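Side-chain contacts in probable transcriptional regulator (Rhodococcus jostii, PDB 3HIM), which probably acts as a DNA-binding transcription factor of the TetR family, recognising a cis-regulatory DNA site: residues D47-P50 and G51-Y54; G169-V172 and S173-P177; Y181-P184 and R185-A188. All blocks are in the same frame, centred on the assembly; numbering follows the deposited sequence.

Contact 1. Residues D47-P50 and G51-Y54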
ATOM      1  N   ASP B  47     -20.691  22.459  -9.898  1.00 25.78           N
ATOM      2  CA  ASP B  47     -21.735  23.345 -10.427  1.00 26.96           C
ATOM      3  C   ASP B  47     -21.221  24.341 -11.453  1.00 27.20           C
ATOM      4  O   ASP B  47     -21.682  25.476 -11.500  1.00 27.78           O
ATOM      5  CB  ASP B  47     -22.455  24.094  -9.292  1.00 27.18           C
ATOM      6  CG  ASP B  47     -23.181  23.154  -8.337  1.00 28.90           C
ATOM      7  OD1 ASP B  47     -24.067  22.399  -8.806  1.00 30.77           O
ATOM      8  OD2 ASP B  47     -22.859  23.175  -7.121  1.00 29.25           O
ATOM      9  N   MET B  48     -20.268  23.920 -12.268  1.00 27.62           N
ATOM     10  CA  MET B  48     -19.738  24.788 -13.311  1.00 28.48           C
ATOM     11  C   MET B  48     -20.025  24.242 -14.711  1.00 28.92           C
ATOM     12  O   MET B  48     -20.435  23.081 -14.872  1.00 28.82           O
ATOM     13  CB  MET B  48     -18.234  24.990 -13.132  1.00 28.44           C
ATOM     14  CG  MET B  48     -17.859  25.654 -11.818  1.00 28.99           C
ATOM     15  SD  MET B  48     -16.085  25.839 -11.651  1.00 30.08           S
ATOM     16  CE  MET B  48     -15.522  24.147 -11.879  1.00 26.47           C
ATOM     17  N   SER B  49     -19.820  25.096 -15.715  1.00 29.17           N
ATOM     18  CA  SER B  49     -19.805  24.652 -17.106  1.00 29.37           C
ATOM     19  C   SER B  49     -18.549  23.798 -17.328  1.00 29.29           C
ATOM     20  O   SER B  49     -17.496  24.080 -16.740  1.00 29.34           O
ATOM     21  CB  SER B  49     -19.836  25.849 -18.061  1.00 29.43           C
ATOM     22  OG  SER B  49     -18.776  26.752 -17.790  1.00 30.11           O
ATOM     23  N   PRO B  50     -18.663  22.740 -18.154  1.00 29.07           N
ATOM     24  CA  PRO B  50     -17.551  21.825 -18.450  1.00 28.67           C
ATOM     25  C   PRO B  50     -16.257  22.530 -18.876  1.00 28.39           C
ATOM     26  O   PRO B  50     -15.165  22.076 -18.533  1.00 28.74           O
ATOM     27  CB  PRO B  50     -18.100  20.983 -19.600  1.00 28.80           C
ATOM     28  CG  PRO B  50     -19.565  20.937 -19.354  1.00 28.90           C
ATOM     29  CD  PRO B  50     -19.919  22.296 -18.797  1.00 29.30           C
ATOM     30  N   GLY B  51     -16.382  23.640 -19.599  1.00 27.81           N
ATOM     31  CA  GLY B  51     -15.225  24.423 -20.006  1.00 27.05           C
ATOM     32  C   GLY B  51     -14.605  25.253 -18.894  1.00 26.72           C
ATOM     33  O   GLY B  51     -13.592  25.907 -19.109  1.00 26.93           O
ATOM     34  N   ALA B  52     -15.204  25.236 -17.706  1.00 26.17           N
ATOM     35  CA  ALA B  52     -14.694  26.028 -16.579  1.00 25.47           C
ATOM     36  C   ALA B  52     -13.390  25.459 -15.995  1.00 24.93           C
ATOM     37  O   ALA B  52     -12.647  26.160 -15.314  1.00 24.79           O
ATOM     38  CB  ALA B  52     -15.759  26.156 -15.497  1.00 25.62           C
ATOM     39  N   VAL B  53     -13.125  24.186 -16.273  1.00 24.39           N
ATOM     40  CA  VAL B  53     -11.891  23.527 -15.848  1.00 23.83           C
ATOM     41  C   VAL B  53     -10.769  23.775 -16.864  1.00 23.50           C
ATOM     42  O   VAL B  53      -9.601  23.909 -16.494  1.00 22.90           O
ATOM     43  CB  VAL B  53     -12.106  21.990 -15.642  1.00 23.80           C
ATOM     44  CG1 VAL B  53     -10.787  21.270 -15.320  1.00 23.94           C
ATOM     45  CG2 VAL B  53     -13.114  21.735 -14.527  1.00 23.63           C
ATOM     46  N   TYR B  54     -11.142  23.847 -18.140  1.00 23.26           N
ATOM     47  CA  TYR B  54     -10.179  23.951 -19.245  1.00 23.37           C
ATOM     48  C   TYR B  54      -9.098  25.034 -19.078  1.00 22.64           C
ATOM     49  O   TYR B  54      -7.951  24.797 -19.434  1.00 22.63           O
ATOM     50  CB  TYR B  54     -10.920  24.096 -20.584  1.00 23.52           C
ATOM     51  CG  TYR B  54     -10.054  23.929 -21.821  1.00 24.64           C
ATOM     52  CD1 TYR B  54      -9.597  22.672 -22.212  1.00 25.63           C
ATOM     53  CD2 TYR B  54      -9.719  25.026 -22.620  1.00 25.66           C
ATOM     54  CE1 TYR B  54      -8.813  22.516 -23.360  1.00 25.59           C
ATOM     55  CE2 TYR B  54      -8.944  24.880 -23.763  1.00 24.72           C
ATOM     56  CZ  TYR B  54      -8.496  23.625 -24.123  1.00 25.56           C
ATOM     57  OH  TYR B  54      -7.726  23.469 -25.247  1.00 26.13           O
TER

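Contact 2. Residues G169-V172 and S173-P177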
ATOM      1  N   GLY B 169       4.480   3.672   5.347  1.00 14.60           N
ATOM      2  CA  GLY B 169       3.779   4.973   5.284  1.00 14.86           C
ATOM      3  C   GLY B 169       2.792   5.022   4.112  1.00 14.95           C
ATOM      4  O   GLY B 169       1.619   5.343   4.291  1.00 14.70           O
ATOM      5  N   ILE B 170       3.267   4.658   2.921  1.00 14.50           N
ATOM      6  CA  ILE B 170       2.433   4.650   1.739  1.00 14.28           C
ATOM      7  C   ILE B 170       1.227   3.725   1.888  1.00 14.24           C
ATOM      8  O   ILE B 170       0.136   4.070   1.442  1.00 14.29           O
ATOM      9  CB  ILE B 170       3.248   4.236   0.503  1.00 15.05           C
ATOM     10  CG1 ILE B 170       4.195   5.376   0.097  1.00 15.32           C
ATOM     11  CG2 ILE B 170       2.305   3.828  -0.651  1.00 14.15           C
ATOM     12  CD1 ILE B 170       5.358   4.929  -0.814  1.00 16.12           C
ATOM     13  N   ASP B 171       1.411   2.563   2.524  1.00 13.46           N
ATOM     14  CA  ASP B 171       0.304   1.616   2.645  1.00 13.47           C
ATOM     15  C   ASP B 171      -0.755   2.065   3.651  1.00 13.01           C
ATOM     16  O   ASP B 171      -1.906   1.677   3.557  1.00 12.66           O
ATOM     17  CB  ASP B 171       0.790   0.208   2.970  1.00 13.39           C
ATOM     18  CG  ASP B 171      -0.289  -0.842   2.743  1.00 15.42           C
ATOM     19  OD1 ASP B 171      -0.716  -1.061   1.577  1.00 15.94           O
ATOM     20  OD2 ASP B 171      -0.710  -1.454   3.739  1.00 16.84           O
ATOM     21  N   VAL B 172      -0.354   2.892   4.611  1.00 13.24           N
ATOM     22  CA  VAL B 172      -1.306   3.530   5.517  1.00 13.10           C
ATOM     23  C   VAL B 172      -2.419   4.201   4.706  1.00 13.67           C
ATOM     24  O   VAL B 172      -3.569   4.193   5.105  1.00 14.51           O
ATOM     25  CB  VAL B 172      -0.591   4.566   6.450  1.00 13.39           C
ATOM     26  CG1 VAL B 172      -1.582   5.597   7.065  1.00 12.43           C
ATOM     27  CG2 VAL B 172       0.257   3.858   7.545  1.00 10.83           C
ATOM     28  N   SER B 173      -2.088   4.779   3.558  1.00 14.10           N
ATOM     29  CA  SER B 173      -3.112   5.486   2.776  1.00 14.64           C
ATOM     30  C   SER B 173      -4.165   4.529   2.211  1.00 14.70           C
ATOM     31  O   SER B 173      -5.272   4.946   1.881  1.00 14.65           O
ATOM     32  CB  SER B 173      -2.497   6.343   1.663  1.00 14.43           C
ATOM     33  OG  SER B 173      -1.694   7.367   2.220  1.00 14.82           O
ATOM     34  N   ARG B 174      -3.808   3.250   2.112  1.00 15.05           N
ATOM     35  CA  ARG B 174      -4.728   2.212   1.654  1.00 14.56           C
ATOM     36  C   ARG B 174      -5.687   1.788   2.751  1.00 15.02           C
ATOM     37  O   ARG B 174      -6.886   1.817   2.537  1.00 15.13           O
ATOM     38  CB  ARG B 174      -3.964   0.980   1.141  1.00 14.42           C
ATOM     39  CG  ARG B 174      -4.863  -0.124   0.529  1.00 12.78           C
ATOM     40  CD  ARG B 174      -4.044  -1.385   0.149  1.00 12.51           C
ATOM     41  NE  ARG B 174      -3.321  -1.888   1.321  1.00 10.36           N
ATOM     42  CZ  ARG B 174      -3.871  -2.593   2.299  1.00 11.36           C
ATOM     43  NH1 ARG B 174      -5.161  -2.947   2.249  1.00 13.44           N
ATOM     44  NH2 ARG B 174      -3.133  -2.961   3.332  1.00 10.72           N
ATOM     45  N   TRP B 175      -5.167   1.405   3.922  1.00 15.34           N
ATOM     46  CA  TRP B 175      -6.005   0.732   4.941  1.00 15.51           C
ATOM     47  C   TRP B 175      -6.588   1.649   5.996  1.00 15.76           C
ATOM     48  O   TRP B 175      -7.526   1.269   6.687  1.00 15.81           O
ATOM     49  CB  TRP B 175      -5.265  -0.431   5.640  1.00 14.86           C
ATOM     50  CG  TRP B 175      -4.014  -0.011   6.401  1.00 14.03           C
ATOM     51  CD1 TRP B 175      -2.713  -0.093   5.957  1.00 14.07           C
ATOM     52  CD2 TRP B 175      -3.946   0.540   7.722  1.00 12.11           C
ATOM     53  NE1 TRP B 175      -1.845   0.391   6.914  1.00 12.44           N
ATOM     54  CE2 TRP B 175      -2.570   0.774   8.011  1.00 11.97           C
ATOM     55  CE3 TRP B 175      -4.902   0.864   8.690  1.00 10.67           C
ATOM     56  CZ2 TRP B 175      -2.140   1.314   9.225  1.00  9.71           C
ATOM     57  CZ3 TRP B 175      -4.470   1.417   9.898  1.00 11.31           C
ATOM     58  CH2 TRP B 175      -3.099   1.625  10.156  1.00  9.78           C
ATOM     59  N   PHE B 176      -6.019   2.838   6.150  1.00 15.83           N
ATOM     60  CA  PHE B 176      -6.424   3.714   7.243  1.00 16.02           C
ATOM     61  C   PHE B 176      -7.737   4.433   6.895  1.00 16.18           C
ATOM     62  O   PHE B 176      -7.962   4.763   5.743  1.00 16.00           O
ATOM     63  CB  PHE B 176      -5.303   4.706   7.521  1.00 16.52           C
ATOM     64  CG  PHE B 176      -5.568   5.642   8.661  1.00 16.02           C
ATOM     65  CD1 PHE B 176      -6.247   6.840   8.448  1.00 16.80           C
ATOM     66  CD2 PHE B 176      -5.109   5.341   9.934  1.00 16.23           C
ATOM     67  CE1 PHE B 176      -6.493   7.718   9.492  1.00 16.04           C
ATOM     68  CE2 PHE B 176      -5.350   6.220  11.002  1.00 17.52           C
ATOM     69  CZ  PHE B 176      -6.038   7.405  10.778  1.00 16.48           C
ATOM     70  N   PRO B 177      -8.627   4.649   7.885  1.00 16.59           N
ATOM     71  CA  PRO B 177      -8.586   4.192   9.280  1.00 17.06           C
ATOM     72  C   PRO B 177      -9.094   2.763   9.467  1.00 17.85           C
ATOM     73  O   PRO B 177      -9.948   2.307   8.702  1.00 17.71           O
ATOM     74  CB  PRO B 177      -9.538   5.150   9.990  1.00 17.09           C
ATOM     75  CG  PRO B 177     -10.518   5.564   8.938  1.00 16.87           C
ATOM     76  CD  PRO B 177      -9.780   5.532   7.621  1.00 16.59           C
TER

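Contact 3. Residues Y181-P184 and R185-A188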
ATOM      1  N   TYR B 181      -6.770   1.459  14.426  1.00 19.10           N
ATOM      2  CA  TYR B 181      -6.059   2.684  14.201  1.00 18.75           C
ATOM      3  C   TYR B 181      -6.872   3.668  13.399  1.00 18.38           C
ATOM      4  O   TYR B 181      -6.977   3.567  12.167  1.00 18.32           O
ATOM      5  CB  TYR B 181      -4.704   2.406  13.551  1.00 18.84           C
ATOM      6  CG  TYR B 181      -3.853   1.443  14.334  1.00 19.03           C
ATOM      7  CD1 TYR B 181      -3.245   1.830  15.539  1.00 19.22           C
ATOM      8  CD2 TYR B 181      -3.644   0.139  13.869  1.00 20.03           C
ATOM      9  CE1 TYR B 181      -2.444   0.942  16.262  1.00 18.51           C
ATOM     10  CE2 TYR B 181      -2.843  -0.755  14.574  1.00 18.74           C
ATOM     11  CZ  TYR B 181      -2.244  -0.353  15.759  1.00 18.99           C
ATOM     12  OH  TYR B 181      -1.473  -1.255  16.444  1.00 18.11           O
ATOM     13  N   SER B 182      -7.452   4.619  14.119  1.00 17.76           N
ATOM     14  CA  SER B 182      -8.243   5.672  13.506  1.00 17.47           C
ATOM     15  C   SER B 182      -7.666   7.044  13.913  1.00 17.76           C
ATOM     16  O   SER B 182      -8.101   8.093  13.427  1.00 17.78           O
ATOM     17  CB  SER B 182      -9.708   5.522  13.913  1.00 17.39           C
ATOM     18  OG  SER B 182      -9.823   5.552  15.325  1.00 16.19           O
ATOM     19  N   ASP B 183      -6.668   7.014  14.790  1.00 17.39           N
ATOM     20  CA  ASP B 183      -5.960   8.211  15.218  1.00 17.38           C
ATOM     21  C   ASP B 183      -4.535   8.157  14.631  1.00 16.93           C
ATOM     22  O   ASP B 183      -3.753   7.294  15.026  1.00 16.64           O
ATOM     23  CB  ASP B 183      -5.934   8.259  16.759  1.00 17.67           C
ATOM     24  CG  ASP B 183      -5.198   9.470  17.307  1.00 19.05           C
ATOM     25  OD1 ASP B 183      -4.425  10.107  16.561  1.00 19.36           O
ATOM     26  OD2 ASP B 183      -5.379   9.776  18.503  1.00 20.86           O
ATOM     27  N   PRO B 184      -4.202   9.072  13.686  1.00 16.53           N
ATOM     28  CA  PRO B 184      -2.848   9.112  13.087  1.00 16.40           C
ATOM     29  C   PRO B 184      -1.704   9.064  14.118  1.00 16.15           C
ATOM     30  O   PRO B 184      -0.668   8.457  13.872  1.00 15.43           O
ATOM     31  CB  PRO B 184      -2.805  10.462  12.346  1.00 16.07           C
ATOM     32  CG  PRO B 184      -4.225  10.902  12.186  1.00 16.54           C
ATOM     33  CD  PRO B 184      -5.078  10.158  13.185  1.00 16.48           C
ATOM     34  N   ARG B 185      -1.901   9.701  15.263  1.00 16.61           N
ATOM     35  CA  ARG B 185      -0.839   9.815  16.257  1.00 17.08           C
ATOM     36  C   ARG B 185      -0.486   8.444  16.823  1.00 16.84           C
ATOM     37  O   ARG B 185       0.685   8.161  17.034  1.00 16.98           O
ATOM     38  CB  ARG B 185      -1.240  10.785  17.369  1.00 17.05           C
ATOM     39  CG  ARG B 185      -1.456  12.218  16.857  1.00 19.72           C
ATOM     40  CD  ARG B 185      -2.219  13.078  17.858  1.00 22.94           C
ATOM     41  NE  ARG B 185      -3.285  12.305  18.484  1.00 26.34           N
ATOM     42  CZ  ARG B 185      -4.214  12.805  19.292  1.00 28.05           C
ATOM     43  NH1 ARG B 185      -4.241  14.105  19.572  1.00 27.42           N
ATOM     44  NH2 ARG B 185      -5.129  11.993  19.810  1.00 28.70           N
ATOM     45  N   ILE B 186      -1.494   7.593  17.027  1.00 15.94           N
ATOM     46  CA  ILE B 186      -1.277   6.235  17.545  1.00 15.37           C
ATOM     47  C   ILE B 186      -0.523   5.359  16.514  1.00 15.55           C
ATOM     48  O   ILE B 186       0.481   4.706  16.834  1.00 14.66           O
ATOM     49  CB  ILE B 186      -2.621   5.566  18.008  1.00 15.19           C
ATOM     50  CG1 ILE B 186      -3.240   6.365  19.162  1.00 15.16           C
ATOM     51  CG2 ILE B 186      -2.409   4.092  18.382  1.00 14.22           C
ATOM     52  CD1 ILE B 186      -4.633   5.873  19.644  1.00 15.63           C
ATOM     53  N   ILE B 187      -0.978   5.359  15.268  1.00 15.57           N
ATOM     54  CA  ILE B 187      -0.276   4.549  14.288  1.00 16.35           C
ATOM     55  C   ILE B 187       1.174   5.023  14.088  1.00 16.16           C
ATOM     56  O   ILE B 187       2.098   4.204  14.041  1.00 16.65           O
ATOM     57  CB  ILE B 187      -1.066   4.359  12.950  1.00 16.39           C
ATOM     58  CG1 ILE B 187      -0.319   3.386  12.021  1.00 15.90           C
ATOM     59  CG2 ILE B 187      -1.306   5.694  12.255  1.00 17.15           C
ATOM     60  CD1 ILE B 187      -0.053   2.007  12.615  1.00 13.90           C
ATOM     61  N   ALA B 188       1.393   6.332  14.036  1.00 16.19           N
ATOM     62  CA  ALA B 188       2.750   6.826  13.866  1.00 15.59           C
ATOM     63  C   ALA B 188       3.633   6.362  15.024  1.00 15.69           C
ATOM     64  O   ALA B 188       4.774   5.935  14.808  1.00 16.13           O
ATOM     65  CB  ALA B 188       2.764   8.338  13.725  1.00 15.32           C
TER

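Contact 1. Residues D47-P50 and G51-Y54
Ser49 and Ala52 come together across a tight turn, CA to CA 5.3 Å, in which the amide N of Ala52 donates to Ser49 O at 2.7 Å and 156°. Pro50 and Gly51 are its two middle residues, with the backbone angles of a type I beta turn. This turn lies in the predicted helix-turn-helix motif, and Ala52, Val53 and Tyr54 follow it with helical backbone angles, where TetR relatives carry the recognition helix. Just ahead of Met48, Asp47 takes up positive phi as the C-prime residue of the Schellman motif that ends helix 39-45. Proline suits its place because its ring fixes phi near the value the turn needs, and because it has no N-H to leave without a partner.

The side chain of Met48 runs alongside the methyl of Ala52. CG lies anti to the carbonyl carbon, and the chain bends at chi3 (-55°), which curls the thioether and its methyl round the methyl of Ala52. Met48 CB is 3.6 Å from Ala52 CB, and SD of Met48 follows at 3.9 Å from the same carbon. A small residue fits here, since its single methyl is flanked by the methionine and the turn. The tip of Met48 also brushes Val53, a buried residue. Met48 packs on Arg20 and Val53 on Ile21, which ties the turn to helix 16-32. Ser49, at the exposed border, lays its hydroxyl beside the same methyl, with OG 3.8 Å from Ala52 CB.

Contact 2. Residues G169-V172 and S173-P177
Asp171 and Arg174, one helical turn apart, lie side by side and point the same way. The guanidinium grips the carboxylate side-on with two nitrogens: NE of Arg174 reaches OD1 of Asp171 at 2.7 Å and 170°, in the guanidinium plane, while NH2 of Arg174 meets the syn lone pair of Asp171 OD2 at 2.9 Å. The bend of Arg174 at chi3 (56°) turns this edge back to the acid. Both residues are buried, for helix 158-175 contributes to the subunit interface, as in the helical bundle through which TetR-family proteins dimerise; Asp171 OD2 is also hydrogen-bonded to Ser167 OG of the second subunit. A leucine in place of Arg174 would probably leave the buried carboxylate of Asp171 without its charged mate, with only Ser167 among these two partners still bonded to it.

The apolar flank meets at ordinary van der Waals distance. Val172 suits its place because its two branches serve two aromatics: CG2 is 3.9 Å from Trp175 CZ2, and CG1 lies 3.9 Å from Phe176 CB. Less enclosed are the partly exposed Trp175, one face over Val172 CA, and Ile170, which packs on Tyr100 and His104 of helix 89-106.

Contact 3. Residues Y181-P184 and R185-A188
The start of helix 184-198 is closed here by an N-cap: Asp183 stands just before the helix, and its OD1 accepts from Arg185 N at 2.9 Å, approached from above the carboxylate plane. The bond spans two residues and so makes an Asx turn. CG of Asp183 lies anti to the backbone N (chi1 179°), which carries the carboxylate forward to the arginine. There the other oxygen takes part in a salt bridge, Asp183 OD2 to Arg185 NH2 at 2.6 Å, the two groups' planes turned 40° against each other; Arg185 NE adds weak bonds to both oxygens. Pro184 suits the first turn, where no N-H is needed, and its carbonyl O takes the amide of Ala188 at 3.0 Å.

Tyr181 offers a flat ring to two branched aliphatic residues. The buried Ile187 sets CD1 over the centre of one face in a CH-pi contact, 4.1 Å from the centroid, whereas CG2 of the exposed Ile186 comes to the edge, 3.7 Å from Tyr181 CD1. Trp175 of helix 158-175 in the same chain, and Leu163 of the second subunit, also pack on Tyr181 and Ile187.

One carboxylate thus serves a backbone amide and a guanidinium together, and the helix N terminus and the cationic group of Arg185 are both likely to favour the ionised form of Asp183.

Overall arrangement
From the N terminus, contact 1 comes first and closes a turn after helix 39-45, in the predicted DNA-binding region. Contacts 2 and 3 follow in the C-terminal domain, one at the end of helix 158-175, the other at the start of helix 184-198. Each is local and closes only its own turn, and the three run in series, none enclosing or crossing another. Contact 1 stands apart, its centre about 32 Å from that of contact 2 and about 38 Å from that of contact 3. The latter two touch: Phe176 CE2 lies 3.3 Å from Tyr181 O, and Phe176 CZ is 3.8 Å from Pro184 CD, joining consecutive helices beside the second subunit.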